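Local coordinates for protein endoglucanase (Uncultured bacterium, PDB 3X17) that probably hydrolyses internal beta-1,4-glucosidic bonds of cellulose, as a family 9 glycoside hydrolase with an (alpha/alpha)6 barrel and an N-terminal Ig-like domain, at residues Y127-G133 against T171-A177; K182-A188 against W232-M236; D179-Y183 against W252-P258; I140-S144 against V501-G505. One frame throughout, in Å; residues are numbered along the deposited sequence.

Contact 1. Residues Y127-G133 against T171-A177; sequences YYLQRCG and TGGWHDA. With ZN (zinc ion), chain C.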
loop_
_atom_site.group_PDB
_atom_site.type_symbol
_atom_site.label_atom_id
_atom_site.label_comp_id
_atom_site.label_asym_id
_atom_site.label_seq_id
_atom_site.Cartn_x
_atom_site.Cartn_y
_atom_site.Cartn_z
ATOM N N TYR A 127 -3.359 5.776 -9.067
ATOM C CA TYR A 127 -2.377 5.219 -9.998
ATOM C C TYR A 127 -2.503 5.863 -11.389
ATOM O O TYR A 127 -1.504 6.189 -12.040
ATOM C CB TYR A 127 -2.530 3.688 -10.105
ATOM C CG TYR A 127 -2.109 2.960 -8.849
ATOM C CD1 TYR A 127 -0.782 2.740 -8.582
ATOM C CD2 TYR A 127 -3.038 2.589 -7.885
ATOM C CE1 TYR A 127 -0.369 2.216 -7.373
ATOM C CE2 TYR A 127 -2.635 2.002 -6.690
ATOM C CZ TYR A 127 -1.297 1.804 -6.450
ATOM O OH TYR A 127 -0.861 1.207 -5.279
ATOM N N TYR A 128 -3.733 6.008 -11.864
ATOM C CA TYR A 128 -3.959 6.643 -13.159
ATOM C C TYR A 128 -3.324 8.029 -13.148
ATOM O O TYR A 128 -2.740 8.447 -14.116
ATOM C CB TYR A 128 -5.471 6.737 -13.474
ATOM C CG TYR A 128 -5.836 7.726 -14.564
ATOM C CD1 TYR A 128 -5.364 7.569 -15.865
ATOM C CD2 TYR A 128 -6.766 8.744 -14.313
ATOM C CE1 TYR A 128 -5.762 8.437 -16.886
ATOM C CE2 TYR A 128 -7.115 9.640 -15.286
ATOM C CZ TYR A 128 -6.646 9.461 -16.586
ATOM O OH TYR A 128 -7.062 10.326 -17.569
ATOM N N LEU A 129 -3.349 8.682 -11.999
ATOM C CA LEU A 129 -2.897 10.061 -11.914
ATOM C C LEU A 129 -1.368 10.112 -11.752
ATOM O O LEU A 129 -0.749 11.180 -11.856
ATOM C CB LEU A 129 -3.582 10.726 -10.721
ATOM C CG LEU A 129 -4.941 11.408 -10.923
ATOM C CD1 LEU A 129 -5.619 11.188 -12.294
ATOM C CD2 LEU A 129 -5.876 11.243 -9.753
ATOM N N GLN A 130 -0.776 8.956 -11.472
ATOM C CA GLN A 130 0.683 8.807 -11.382
ATOM C C GLN A 130 1.332 8.320 -12.680
ATOM O O GLN A 130 2.553 8.168 -12.739
ATOM C CB GLN A 130 1.049 7.829 -10.263
ATOM C CG GLN A 130 0.708 8.302 -8.853
ATOM C CD GLN A 130 1.751 9.238 -8.274
ATOM O OE1 GLN A 130 1.476 10.410 -8.018
ATOM N NE2 GLN A 130 2.972 8.746 -8.131
ATOM N N ARG A 131 0.533 7.973 -13.682
ATOM C CA ARG A 131 1.083 7.440 -14.938
ATOM C C ARG A 131 2.113 8.364 -15.591
ATOM O O ARG A 131 2.005 9.581 -15.509
ATOM C CB ARG A 131 -0.010 7.132 -15.945
ATOM C CG ARG A 131 -0.904 5.950 -15.581
ATOM C CD ARG A 131 -1.991 5.699 -16.696
ATOM N NE ARG A 131 -2.964 4.676 -16.286
ATOM C CZ ARG A 131 -3.927 4.190 -17.073
ATOM N NH1 ARG A 131 -4.072 4.649 -18.316
ATOM N NH2 ARG A 131 -4.748 3.235 -16.624
ATOM N N CYS A 132 3.145 7.764 -16.173
ATOM C CA CYS A 132 4.252 8.500 -16.779
ATOM C C CYS A 132 4.173 8.266 -18.274
ATOM O O CYS A 132 3.715 7.208 -18.712
ATOM C CB CYS A 132 5.572 7.947 -16.261
ATOM S SG CYS A 132 7.115 8.705 -16.862
ATOM N N GLY A 133 4.526 9.281 -19.061
ATOM C CA GLY A 133 4.674 9.078 -20.491
ATOM C C GLY A 133 3.382 9.318 -21.252
ATOM O O GLY A 133 3.206 8.837 -22.369
ATOM N N THR A 171 9.162 3.760 -22.073
ATOM C CA THR A 171 8.220 4.775 -21.736
ATOM C C THR A 171 7.036 4.159 -20.957
ATOM O O THR A 171 6.917 2.994 -20.930
ATOM C CB THR A 171 7.817 5.435 -23.059
ATOM O OG1 THR A 171 7.250 6.695 -22.806
ATOM C CG2 THR A 171 6.882 4.589 -23.819
ATOM N N GLY A 172 6.195 4.952 -20.318
ATOM C CA GLY A 172 4.986 4.442 -19.632
ATOM C C GLY A 172 5.246 4.118 -18.160
ATOM O O GLY A 172 6.205 4.621 -17.581
ATOM N N GLY A 173 4.455 3.214 -17.579
ATOM C CA GLY A 173 4.575 2.905 -16.147
ATOM C C GLY A 173 4.080 4.013 -15.228
ATOM O O GLY A 173 3.369 4.938 -15.670
ATOM N N TRP A 174 4.390 3.887 -13.935
ATOM C CA TRP A 174 3.938 4.854 -12.921
ATOM C C TRP A 174 5.097 5.656 -12.353
ATOM O O TRP A 174 6.093 5.061 -11.923
ATOM C CB TRP A 174 3.279 4.131 -11.736
ATOM C CG TRP A 174 2.055 3.295 -12.080
ATOM C CD1 TRP A 174 0.934 3.711 -12.737
ATOM C CD2 TRP A 174 1.863 1.893 -11.800
ATOM N NE1 TRP A 174 0.055 2.656 -12.883
ATOM C CE2 TRP A 174 0.589 1.538 -12.295
ATOM C CE3 TRP A 174 2.623 0.921 -11.136
ATOM C CZ2 TRP A 174 0.056 0.246 -12.150
ATOM C CZ3 TRP A 174 2.082 -0.371 -10.978
ATOM C CH2 TRP A 174 0.812 -0.689 -11.497
ATOM N N HIS A 175 4.926 6.976 -12.221
ATOM C CA HIS A 175 5.770 7.735 -11.291
ATOM C C HIS A 175 5.686 7.077 -9.919
ATOM O O HIS A 175 4.588 6.731 -9.465
ATOM C CB HIS A 175 5.333 9.196 -11.193
ATOM C CG HIS A 175 5.465 9.950 -12.472
ATOM N ND1 HIS A 175 4.582 10.941 -12.841
ATOM C CD2 HIS A 175 6.331 9.810 -13.511
ATOM C CE1 HIS A 175 4.937 11.428 -14.021
ATOM N NE2 HIS A 175 5.997 10.760 -14.444
ATOM N N ASP A 176 6.844 6.855 -9.299
ATOM C CA ASP A 176 6.950 5.947 -8.151
ATOM C C ASP A 176 6.257 6.541 -6.939
ATOM O O ASP A 176 5.728 5.814 -6.093
ATOM C CB ASP A 176 8.417 5.669 -7.797
ATOM C CG ASP A 176 8.573 4.568 -6.725
ATOM O OD1 ASP A 176 8.182 3.430 -7.027
ATOM O OD2 ASP A 176 9.090 4.835 -5.598
ATOM N N ALA A 177 6.339 7.857 -6.797
ATOM C CA ALA A 177 6.076 8.482 -5.510
ATOM C C ALA A 177 5.844 9.962 -5.695
ATOM O O ALA A 177 5.028 10.358 -6.513
ATOM C CB ALA A 177 7.250 8.223 -4.560
HETATM ZN ZN ZN C . 6.867 10.784 -16.316
#

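Contact 2. Residues K182-A188 against W232-M236; sequences KYVTTTA and WLFRM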
loop_
_atom_site.group_PDB
_atom_site.type_symbol
_atom_site.label_atom_id
_atom_site.label_comp_id
_atom_site.label_asym_id
_atom_site.label_seq_id
_atom_site.Cartn_x
_atom_site.Cartn_y
_atom_site.Cartn_z
ATOM N N LYS A 182 10.959 5.590 -12.034
ATOM C CA LYS A 182 10.126 4.411 -12.212
ATOM C C LYS A 182 10.986 3.211 -11.843
ATOM O O LYS A 182 12.149 3.140 -12.200
ATOM C CB LYS A 182 9.668 4.305 -13.659
ATOM C CG LYS A 182 8.992 5.608 -14.182
ATOM C CD LYS A 182 8.362 5.420 -15.557
ATOM C CE LYS A 182 9.390 5.042 -16.617
ATOM N NZ LYS A 182 8.828 5.261 -18.016
ATOM N N TYR A 183 10.479 2.365 -10.972
ATOM C CA TYR A 183 11.366 1.419 -10.301
ATOM C C TYR A 183 10.721 0.063 -10.370
ATOM O O TYR A 183 9.574 -0.089 -9.973
ATOM C CB TYR A 183 11.508 1.799 -8.837
ATOM C CG TYR A 183 12.038 3.171 -8.582
ATOM C CD1 TYR A 183 11.166 4.248 -8.489
ATOM C CD2 TYR A 183 13.381 3.365 -8.241
ATOM C CE1 TYR A 183 11.605 5.485 -8.117
ATOM C CE2 TYR A 183 13.839 4.614 -7.838
ATOM C CZ TYR A 183 12.963 5.674 -7.826
ATOM O OH TYR A 183 13.406 6.931 -7.468
ATOM N N VAL A 184 11.433 -0.921 -10.892
ATOM C CA VAL A 184 10.828 -2.229 -11.074
ATOM C C VAL A 184 10.455 -2.899 -9.730
ATOM O O VAL A 184 9.495 -3.690 -9.655
ATOM C CB VAL A 184 11.734 -3.163 -11.874
ATOM C CG1 VAL A 184 11.270 -4.618 -11.674
ATOM C CG2 VAL A 184 11.662 -2.815 -13.356
ATOM N N THR A 185 11.161 -2.523 -8.669
ATOM C CA THR A 185 11.124 -3.273 -7.425
ATOM C C THR A 185 9.798 -2.989 -6.709
ATOM O O THR A 185 9.151 -3.898 -6.199
ATOM C CB THR A 185 12.358 -2.917 -6.527
ATOM O OG1 THR A 185 13.573 -3.114 -7.284
ATOM C CG2 THR A 185 12.399 -3.791 -5.269
ATOM N N THR A 186 9.323 -1.753 -6.815
ATOM C CA THR A 186 8.028 -1.372 -6.255
ATOM C C THR A 186 6.892 -1.615 -7.242
ATOM O O THR A 186 5.786 -1.958 -6.833
ATOM C CB THR A 186 8.009 0.125 -5.839
ATOM O OG1 THR A 186 8.640 0.894 -6.869
ATOM C CG2 THR A 186 8.745 0.351 -4.498
ATOM N N THR A 187 7.143 -1.371 -8.527
ATOM C CA THR A 187 6.122 -1.549 -9.550
ATOM C C THR A 187 5.626 -2.980 -9.578
ATOM O O THR A 187 4.426 -3.212 -9.688
ATOM C CB THR A 187 6.617 -1.168 -10.992
ATOM O OG1 THR A 187 6.838 0.238 -11.055
ATOM C CG2 THR A 187 5.528 -1.505 -12.083
ATOM N N ALA A 188 6.543 -3.937 -9.462
ATOM C CA ALA A 188 6.174 -5.340 -9.528
ATOM C C ALA A 188 5.373 -5.788 -8.299
ATOM O O ALA A 188 4.291 -6.374 -8.445
ATOM C CB ALA A 188 7.413 -6.222 -9.772
ATOM N N TRP A 232 4.846 -1.697 -18.865
ATOM C CA TRP A 232 6.129 -1.067 -18.605
ATOM C C TRP A 232 7.213 -2.028 -18.170
ATOM O O TRP A 232 8.328 -1.965 -18.670
ATOM C CB TRP A 232 5.994 0.056 -17.591
ATOM C CG TRP A 232 7.285 0.730 -17.415
ATOM C CD1 TRP A 232 7.960 1.461 -18.354
ATOM C CD2 TRP A 232 8.154 0.637 -16.280
ATOM N NE1 TRP A 232 9.158 1.890 -17.844
ATOM C CE2 TRP A 232 9.328 1.356 -16.596
ATOM C CE3 TRP A 232 8.023 0.091 -15.002
ATOM C CZ2 TRP A 232 10.369 1.508 -15.699
ATOM C CZ3 TRP A 232 9.075 0.238 -14.104
ATOM C CH2 TRP A 232 10.236 0.925 -14.469
ATOM N N LEU A 233 6.883 -2.957 -17.269
ATOM C CA LEU A 233 7.759 -4.100 -16.997
ATOM C C LEU A 233 8.256 -4.850 -18.249
ATOM O O LEU A 233 9.436 -5.224 -18.312
ATOM C CB LEU A 233 7.111 -5.090 -16.005
ATOM C CG LEU A 233 6.793 -4.597 -14.584
ATOM C CD1 LEU A 233 6.450 -5.784 -13.646
ATOM C CD2 LEU A 233 7.954 -3.723 -13.978
ATOM N N PHE A 234 7.362 -5.146 -19.203
ATOM C CA PHE A 234 7.793 -5.743 -20.465
ATOM C C PHE A 234 8.937 -4.922 -21.100
ATOM O O PHE A 234 9.931 -5.490 -21.556
ATOM C CB PHE A 234 6.637 -5.876 -21.482
ATOM C CG PHE A 234 5.559 -6.850 -21.071
ATOM C CD1 PHE A 234 5.876 -8.058 -20.441
ATOM C CD2 PHE A 234 4.229 -6.595 -21.401
ATOM C CE1 PHE A 234 4.862 -8.942 -20.050
ATOM C CE2 PHE A 234 3.222 -7.527 -21.112
ATOM C CZ PHE A 234 3.536 -8.690 -20.417
ATOM N N ARG A 235 8.791 -3.598 -21.130
ATOM C CA ARG A 235 9.790 -2.742 -21.810
ATOM C C ARG A 235 11.096 -2.744 -21.018
ATOM O O ARG A 235 12.147 -2.375 -21.549
ATOM C CB ARG A 235 9.255 -1.318 -21.999
ATOM C CG ARG A 235 7.889 -1.228 -22.744
ATOM C CD ARG A 235 7.292 0.197 -22.722
ATOM N NE ARG A 235 5.926 0.193 -23.246
ATOM C CZ ARG A 235 4.798 0.369 -22.528
ATOM N NH1 ARG A 235 4.807 0.834 -21.271
ATOM N NH2 ARG A 235 3.630 0.184 -23.124
ATOM N N MET A 236 11.017 -3.100 -19.734
ATOM C CA MET A 236 12.200 -3.186 -18.865
ATOM C C MET A 236 12.869 -4.571 -18.909
ATOM O O MET A 236 13.788 -4.868 -18.128
ATOM C CB MET A 236 11.835 -2.836 -17.426
ATOM C CG MET A 236 11.516 -1.353 -17.184
ATOM S SD MET A 236 12.937 -0.258 -17.538
ATOM C CE MET A 236 13.819 -0.266 -15.942
#

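Contact 3. Residues D179-Y183 against W252-P258; sequences DYGKY and WPGMIRP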
loop_
_atom_site.group_PDB
_atom_site.type_symbol
_atom_site.label_atom_id
_atom_site.label_comp_id
_atom_site.label_asym_id
_atom_site.label_seq_id
_atom_site.Cartn_x
_atom_site.Cartn_y
_atom_site.Cartn_z
ATOM N N ASP A 179 8.573 11.732 -6.600
ATOM C CA ASP A 179 9.470 11.958 -7.718
ATOM C C ASP A 179 8.874 11.328 -8.962
ATOM O O ASP A 179 7.692 10.921 -8.981
ATOM C CB ASP A 179 10.853 11.341 -7.448
ATOM C CG ASP A 179 10.788 9.833 -7.280
ATOM O OD1 ASP A 179 9.834 9.368 -6.629
ATOM O OD2 ASP A 179 11.664 9.122 -7.814
ATOM N N TYR A 180 9.695 11.234 -10.001
ATOM C CA TYR A 180 9.225 10.735 -11.293
ATOM C C TYR A 180 10.012 9.520 -11.745
ATOM O O TYR A 180 9.777 8.991 -12.844
ATOM C CB TYR A 180 9.301 11.833 -12.374
ATOM C CG TYR A 180 8.472 13.067 -12.058
ATOM C CD1 TYR A 180 7.148 12.951 -11.631
ATOM C CD2 TYR A 180 8.998 14.346 -12.218
ATOM C CE1 TYR A 180 6.382 14.073 -11.336
ATOM C CE2 TYR A 180 8.214 15.473 -11.972
ATOM C CZ TYR A 180 6.920 15.334 -11.522
ATOM O OH TYR A 180 6.149 16.460 -11.230
ATOM N N GLY A 181 10.880 9.019 -10.873
ATOM C CA GLY A 181 11.558 7.753 -11.129
ATOM C C GLY A 181 10.581 6.594 -11.255
ATOM O O GLY A 181 9.462 6.651 -10.766
ATOM N N LYS A 182 10.959 5.590 -12.034
ATOM C CA LYS A 182 10.126 4.411 -12.212
ATOM C C LYS A 182 10.986 3.211 -11.843
ATOM O O LYS A 182 12.149 3.140 -12.200
ATOM C CB LYS A 182 9.668 4.305 -13.659
ATOM C CG LYS A 182 8.992 5.608 -14.182
ATOM C CD LYS A 182 8.362 5.420 -15.557
ATOM C CE LYS A 182 9.390 5.042 -16.617
ATOM N NZ LYS A 182 8.828 5.261 -18.016
ATOM N N TYR A 183 10.479 2.365 -10.972
ATOM C CA TYR A 183 11.366 1.419 -10.301
ATOM C C TYR A 183 10.721 0.063 -10.370
ATOM O O TYR A 183 9.574 -0.089 -9.973
ATOM C CB TYR A 183 11.508 1.799 -8.837
ATOM C CG TYR A 183 12.038 3.171 -8.582
ATOM C CD1 TYR A 183 11.166 4.248 -8.489
ATOM C CD2 TYR A 183 13.381 3.365 -8.241
ATOM C CE1 TYR A 183 11.605 5.485 -8.117
ATOM C CE2 TYR A 183 13.839 4.614 -7.838
ATOM C CZ TYR A 183 12.963 5.674 -7.826
ATOM O OH TYR A 183 13.406 6.931 -7.468
ATOM N N TRP A 252 17.900 14.598 -9.141
ATOM C CA TRP A 252 16.567 14.808 -8.610
ATOM C C TRP A 252 16.047 16.099 -9.218
ATOM O O TRP A 252 16.689 17.135 -9.083
ATOM C CB TRP A 252 16.611 14.953 -7.088
ATOM C CG TRP A 252 17.010 13.692 -6.356
ATOM C CD1 TRP A 252 18.244 13.388 -5.860
ATOM C CD2 TRP A 252 16.152 12.599 -5.999
ATOM N NE1 TRP A 252 18.208 12.172 -5.225
ATOM C CE2 TRP A 252 16.948 11.652 -5.315
ATOM C CE3 TRP A 252 14.787 12.332 -6.181
ATOM C CZ2 TRP A 252 16.424 10.458 -4.799
ATOM C CZ3 TRP A 252 14.264 11.130 -5.684
ATOM C CH2 TRP A 252 15.085 10.224 -4.979
ATOM N N PRO A 253 14.896 16.028 -9.918
ATOM C CA PRO A 253 14.191 17.220 -10.335
ATOM C C PRO A 253 13.835 18.078 -9.131
ATOM O O PRO A 253 13.663 17.561 -8.021
ATOM C CB PRO A 253 12.922 16.676 -10.972
ATOM C CG PRO A 253 13.200 15.206 -11.229
ATOM C CD PRO A 253 14.122 14.798 -10.163
ATOM N N GLY A 254 13.668 19.376 -9.363
ATOM C CA GLY A 254 13.070 20.237 -8.365
ATOM C C GLY A 254 11.573 20.000 -8.267
ATOM O O GLY A 254 11.034 19.047 -8.858
ATOM N N MET A 255 10.895 20.900 -7.561
ATOM C CA MET A 255 9.452 20.864 -7.487
ATOM C C MET A 255 8.836 21.405 -8.758
ATOM O O MET A 255 8.232 22.467 -8.749
ATOM C CB MET A 255 8.970 21.664 -6.274
ATOM C CG MET A 255 9.317 20.989 -4.944
ATOM S SD MET A 255 8.243 19.547 -4.676
ATOM C CE MET A 255 9.391 18.453 -3.828
ATOM N N ILE A 256 8.951 20.654 -9.847
ATOM C CA ILE A 256 8.437 21.101 -11.129
ATOM C C ILE A 256 7.513 20.024 -11.693
ATOM O O ILE A 256 7.542 18.876 -11.229
ATOM C CB ILE A 256 9.599 21.324 -12.138
ATOM C CG1 ILE A 256 10.121 19.971 -12.637
ATOM C CG2 ILE A 256 10.692 22.206 -11.531
ATOM C CD1 ILE A 256 11.591 19.927 -13.069
ATOM N N ARG A 257 6.770 20.377 -12.740
ATOM C CA ARG A 257 5.952 19.427 -13.501
ATOM C C ARG A 257 6.800 18.372 -14.206
ATOM O O ARG A 257 7.962 18.624 -14.531
ATOM C CB ARG A 257 5.122 20.149 -14.565
ATOM C CG ARG A 257 4.088 21.105 -14.016
ATOM C CD ARG A 257 3.797 22.236 -15.019
ATOM N NE ARG A 257 3.019 23.301 -14.392
ATOM C CZ ARG A 257 1.736 23.182 -14.057
ATOM N NH1 ARG A 257 1.097 22.050 -14.312
ATOM N NH2 ARG A 257 1.099 24.185 -13.454
ATOM N N PRO A 258 6.181 17.224 -14.541
ATOM C CA PRO A 258 6.952 16.135 -15.139
ATOM C C PRO A 258 7.405 16.460 -16.558
ATOM O O PRO A 258 8.426 15.936 -16.999
ATOM C CB PRO A 258 5.972 14.957 -15.143
ATOM C CG PRO A 258 4.637 15.545 -15.062
ATOM C CD PRO A 258 4.779 16.843 -14.284
#

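Contact 4. Residues I140-S144 against V501-G505; sequences ITGVS and VMVPG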
loop_
_atom_site.group_PDB
_atom_site.type_symbol
_atom_site.label_atom_id
_atom_site.label_comp_id
_atom_site.label_asym_id
_atom_site.label_seq_id
_atom_site.Cartn_x
_atom_site.Cartn_y
_atom_site.Cartn_z
ATOM N N ILE A 140 -12.349 15.342 -13.536
ATOM C CA ILE A 140 -12.828 14.972 -12.203
ATOM C C ILE A 140 -11.998 15.639 -11.096
ATOM O O ILE A 140 -12.521 16.136 -10.090
ATOM C CB ILE A 140 -12.832 13.461 -12.021
ATOM C CG1 ILE A 140 -13.872 12.837 -12.961
ATOM C CG2 ILE A 140 -13.119 13.117 -10.561
ATOM C CD1 ILE A 140 -13.733 11.329 -13.141
ATOM N N THR A 141 -10.731 15.829 -11.399
ATOM C CA THR A 141 -9.715 15.986 -10.390
ATOM C C THR A 141 -9.063 17.374 -10.607
ATOM O O THR A 141 -8.604 18.044 -9.668
ATOM C CB THR A 141 -8.730 14.822 -10.621
ATOM O OG1 THR A 141 -8.673 13.950 -9.478
ATOM C CG2 THR A 141 -7.469 15.273 -11.033
ATOM N N GLY A 142 -9.137 17.838 -11.851
ATOM C CA GLY A 142 -8.382 19.002 -12.293
ATOM C C GLY A 142 -6.922 18.726 -12.617
ATOM O O GLY A 142 -6.211 19.622 -13.009
ATOM N N VAL A 143 -6.447 17.506 -12.393
ATOM C CA VAL A 143 -5.025 17.235 -12.571
ATOM C C VAL A 143 -4.679 17.232 -14.072
ATOM O O VAL A 143 -5.408 16.639 -14.896
ATOM C CB VAL A 143 -4.636 15.874 -11.891
ATOM C CG1 VAL A 143 -3.263 15.377 -12.346
ATOM C CG2 VAL A 143 -4.698 16.000 -10.370
ATOM N N SER A 144 -3.623 17.958 -14.435
ATOM C CA SER A 144 -3.196 18.015 -15.828
ATOM C C SER A 144 -1.707 18.242 -15.993
ATOM O O SER A 144 -1.085 19.022 -15.265
ATOM C CB SER A 144 -3.978 19.076 -16.617
ATOM O OG SER A 144 -3.575 20.376 -16.238
ATOM N N VAL A 501 -2.457 21.804 -7.655
ATOM C CA VAL A 501 -3.646 20.945 -7.740
ATOM C C VAL A 501 -3.433 19.617 -6.987
ATOM O O VAL A 501 -2.510 18.857 -7.316
ATOM C CB VAL A 501 -3.982 20.627 -9.204
ATOM C CG1 VAL A 501 -5.289 19.829 -9.279
ATOM C CG2 VAL A 501 -4.094 21.948 -10.039
ATOM N N MET A 502 -4.261 19.343 -5.977
ATOM C CA MET A 502 -4.150 18.083 -5.217
ATOM C C MET A 502 -4.395 16.869 -6.105
ATOM O O MET A 502 -5.386 16.813 -6.870
ATOM C CB MET A 502 -5.134 18.038 -4.044
ATOM C CG MET A 502 -4.882 16.859 -3.078
ATOM S SD MET A 502 -3.169 16.608 -2.519
ATOM C CE MET A 502 -2.886 18.080 -1.534
ATOM N N VAL A 503 -3.503 15.890 -5.997
ATOM C CA VAL A 503 -3.810 14.543 -6.443
ATOM C C VAL A 503 -4.429 13.737 -5.293
ATOM O O VAL A 503 -3.755 13.416 -4.304
ATOM C CB VAL A 503 -2.574 13.818 -6.971
ATOM C CG1 VAL A 503 -2.939 12.364 -7.327
ATOM C CG2 VAL A 503 -1.987 14.564 -8.203
ATOM N N PRO A 504 -5.725 13.404 -5.423
ATOM C CA PRO A 504 -6.420 12.728 -4.334
ATOM C C PRO A 504 -6.134 11.216 -4.309
ATOM O O PRO A 504 -5.808 10.624 -5.348
ATOM C CB PRO A 504 -7.902 13.022 -4.634
ATOM C CG PRO A 504 -7.964 13.167 -6.138
ATOM C CD PRO A 504 -6.587 13.627 -6.599
ATOM N N GLY A 505 -6.227 10.616 -3.124
ATOM C CA GLY A 505 -6.246 9.170 -2.979
ATOM C C GLY A 505 -4.865 8.590 -2.698
ATOM O O GLY A 505 -4.696 7.355 -2.647
HETATM O O HOH W 1 -7.626 18.046 -7.343
#

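Contact 1. Residues Y127-G133 against T171-A177
Cys132 and His175 meet at the zinc ion, which the cysteine SG binds at 2.2 Å and the imidazole NE2 at 2.1 Å; Asp148 and His149 complete the four-residue site. SG lies anti to the backbone N of Cys132 (chi1 -180°), which brings it to the metal, 3.4 Å from His175 NE2. A single beta bridge between Arg131 and Trp174 ties the two backbones together. Its bonds lie on the ligands themselves: Cys132 N donates to Gly173 O (2.9 Å) and His175 N to Gln130 O (2.7 Å). The NE2 of Gln130 gives one fairly straight bond to a lone pair of Ala177 O (3.1 Å, 161° at the hydrogen), in the plane of both groups, and a more bent one to His175 O (2.9 Å), which it meets from above the carbonyl plane; two acceptors thus fix the turn of the amide. Further out, Tyr127 and Trp174 form an edge-to-face pair, tyrosine CD1 standing over the indole, while CG of Arg131 lies at the indole edge and its guanidinium runs on to salt bridges with Glu214 and Glu225. Cys132 and His175, two of the four zinc ligands, are therefore held by backbone bonds as well as by the metal, and one cysteine sulfur, two imidazoles and a carboxylate are consistent with a structural zinc tying the chain just past helix 115-130 to the loop before strand 182-183.

Contact 2. Residues K182-A188 against W232-M236
Lys182 lies with its aliphatic chain against the indole of Trp232. CD of the lysine stands over one face of the ring, 4.1 Å above its plane and toward the rim, while CB touches CH2 at 3.5 Å and CE approaches NE1 at 3.4 Å. A bend at chi3 (-61°) keeps the chain over the indole while NZ goes on to a salt bridge with Asp152 and to the carbonyls of Ala170 and Gly172. Met236 CG covers the opposite face, so the indole is sandwiched between its own helix end and the strand. The remaining apolar contacts centre on Leu233 and Val184. CG2 of the valine touches CD2 of the leucine at 3.9 Å and also meets Trp232 CZ3 and Met236 CB; the other leucine methyl, CD1, rests against Ala188 CB. Polar bonds serve the first segment rather than the interface: Tyr183 O, at the N-cap, accepts both Thr187 N and Thr187 OG1, the hydroxyl coming from above the carbonyl plane at 3.0 Å, and this leaves Thr187 CG2 against Leu233 CD2. Replacing Trp232 by alanine is likely to open a gap between Lys182 and Met236 and to leave Ala170 O without the indole N-H. The chemistry is thus apolar between the helices, with the polar ends directed to neighbouring loops: NZ pairs with Asp152, and Ala170 O accepts from both NZ and the indole N-H.

Contact 3. Residues D179-Y183 against W252-P258
The Tyr180 ring carries Pro258 on one face, with CB 3.8 Å from the ring centroid and only 14° off the normal, a CH-pi contact. At its edge, in the ring plane, lies Ile256 O, to which the phenol OH donates at 2.8 Å, in the carbonyl plane and on a lone pair. Pro253 CG approaches more loosely, 4.4 Å from CD2. The indole of Trp252 is met at its edge instead: Asp179 CB lies in its plane, 3.8 Å from CZ3, with the carboxylate plane turned 51° from the ring. That carboxylate is held within its own segment, where Tyr183 OH donates to OD2 at 2.8 Å on the syn side and the Gly181 N-H adds a weak bond. CG between the backbone N and the carbonyl carbon (chi1 62°) turns Asp179 back toward these donors. With a valine at Tyr180, Ile256 O would probably lose its phenol donor and Pro258 the ring it packs on. The Tyr180 ring also meets that of His175, a zinc ligand, and Arg494 and Leu495 of helix 494-499 touch its side chain. Pro258 in turn packs on Asp148, another zinc ligand. The arrangement is a second shell to the zinc site, an aromatic residue before strand 182-183 clasped by the proline-bearing loop that joins strands 243-249 and 265-271 of the same small mixed sheet.

Contact 4. Residues I140-S144 against V501-G505
Thr141 and Val143 pack against Val501, Val503 and Pro504 in a small, partly buried loop-to-loop contact. It joins the turn between strands 136-137 and 144-145 to the chain that follows helix 494-499, parts of the catalytic domain far apart in sequence. The side chains that meet are largely apolar. CG2 of Val143, set beside its backbone N by the valine's first torsion (chi1 165°), touches CG2 of Val503 at 3.8 Å, the two side chains crossing at about a right angle. The same methyl lies 4.0 Å from Val501 CG1 and also rests on Met502 O, so one branch serves three consecutive residues. Val501 CG1 in turn settles against the carbonyl oxygens of Thr141 and Gly142. At the other end, as modelled, Thr141 OG1 lies 3.5 Å from Pro504 CG, though the turn of this side chain is doubtful. Gly142 has a positive phi (79°) that suits a residue without a side chain, and this lets the backbone turn between Thr141 and Val143. The polar link is made by a water, which donates to Thr141 O at 2.5 Å and to Met502 O at 2.6 Å, both short as modelled. Two carbonyls that have no N-H of the facing segment to accept are thereby bridged. Around the contact, helix 115-130 offers Arg125 to Thr141 and Leu129 to Val503, while helix 494-499 places Leu495 against Val143 and Val496 against Val503, so the two loops meet where these helices flank them, and strand 144-145 continues directly from Val143.

How the contacts relate
From the N terminus, the chain leaves helix 115-130 and enters contact 1, whose loop closes when 171-177 returns to 127-133. Contact 4 begins within that loop, at 140-144, and closes only at 501-505, so the two cross; Leu129 packs on Val503 and Pro504 where they meet. Contacts 2 and 3 share Lys182 and Tyr183 of strand 182-183, open after contact 1 has closed, and lie within the long span of contact 4. One reaches helix 221-235, the other the loop after strand 243-249. Asp176 joins contact 1 to both, through Thr186 OG1 and Gly181 O. Together they tie barrel helices to the zinc-bearing loops and the small mixed sheet.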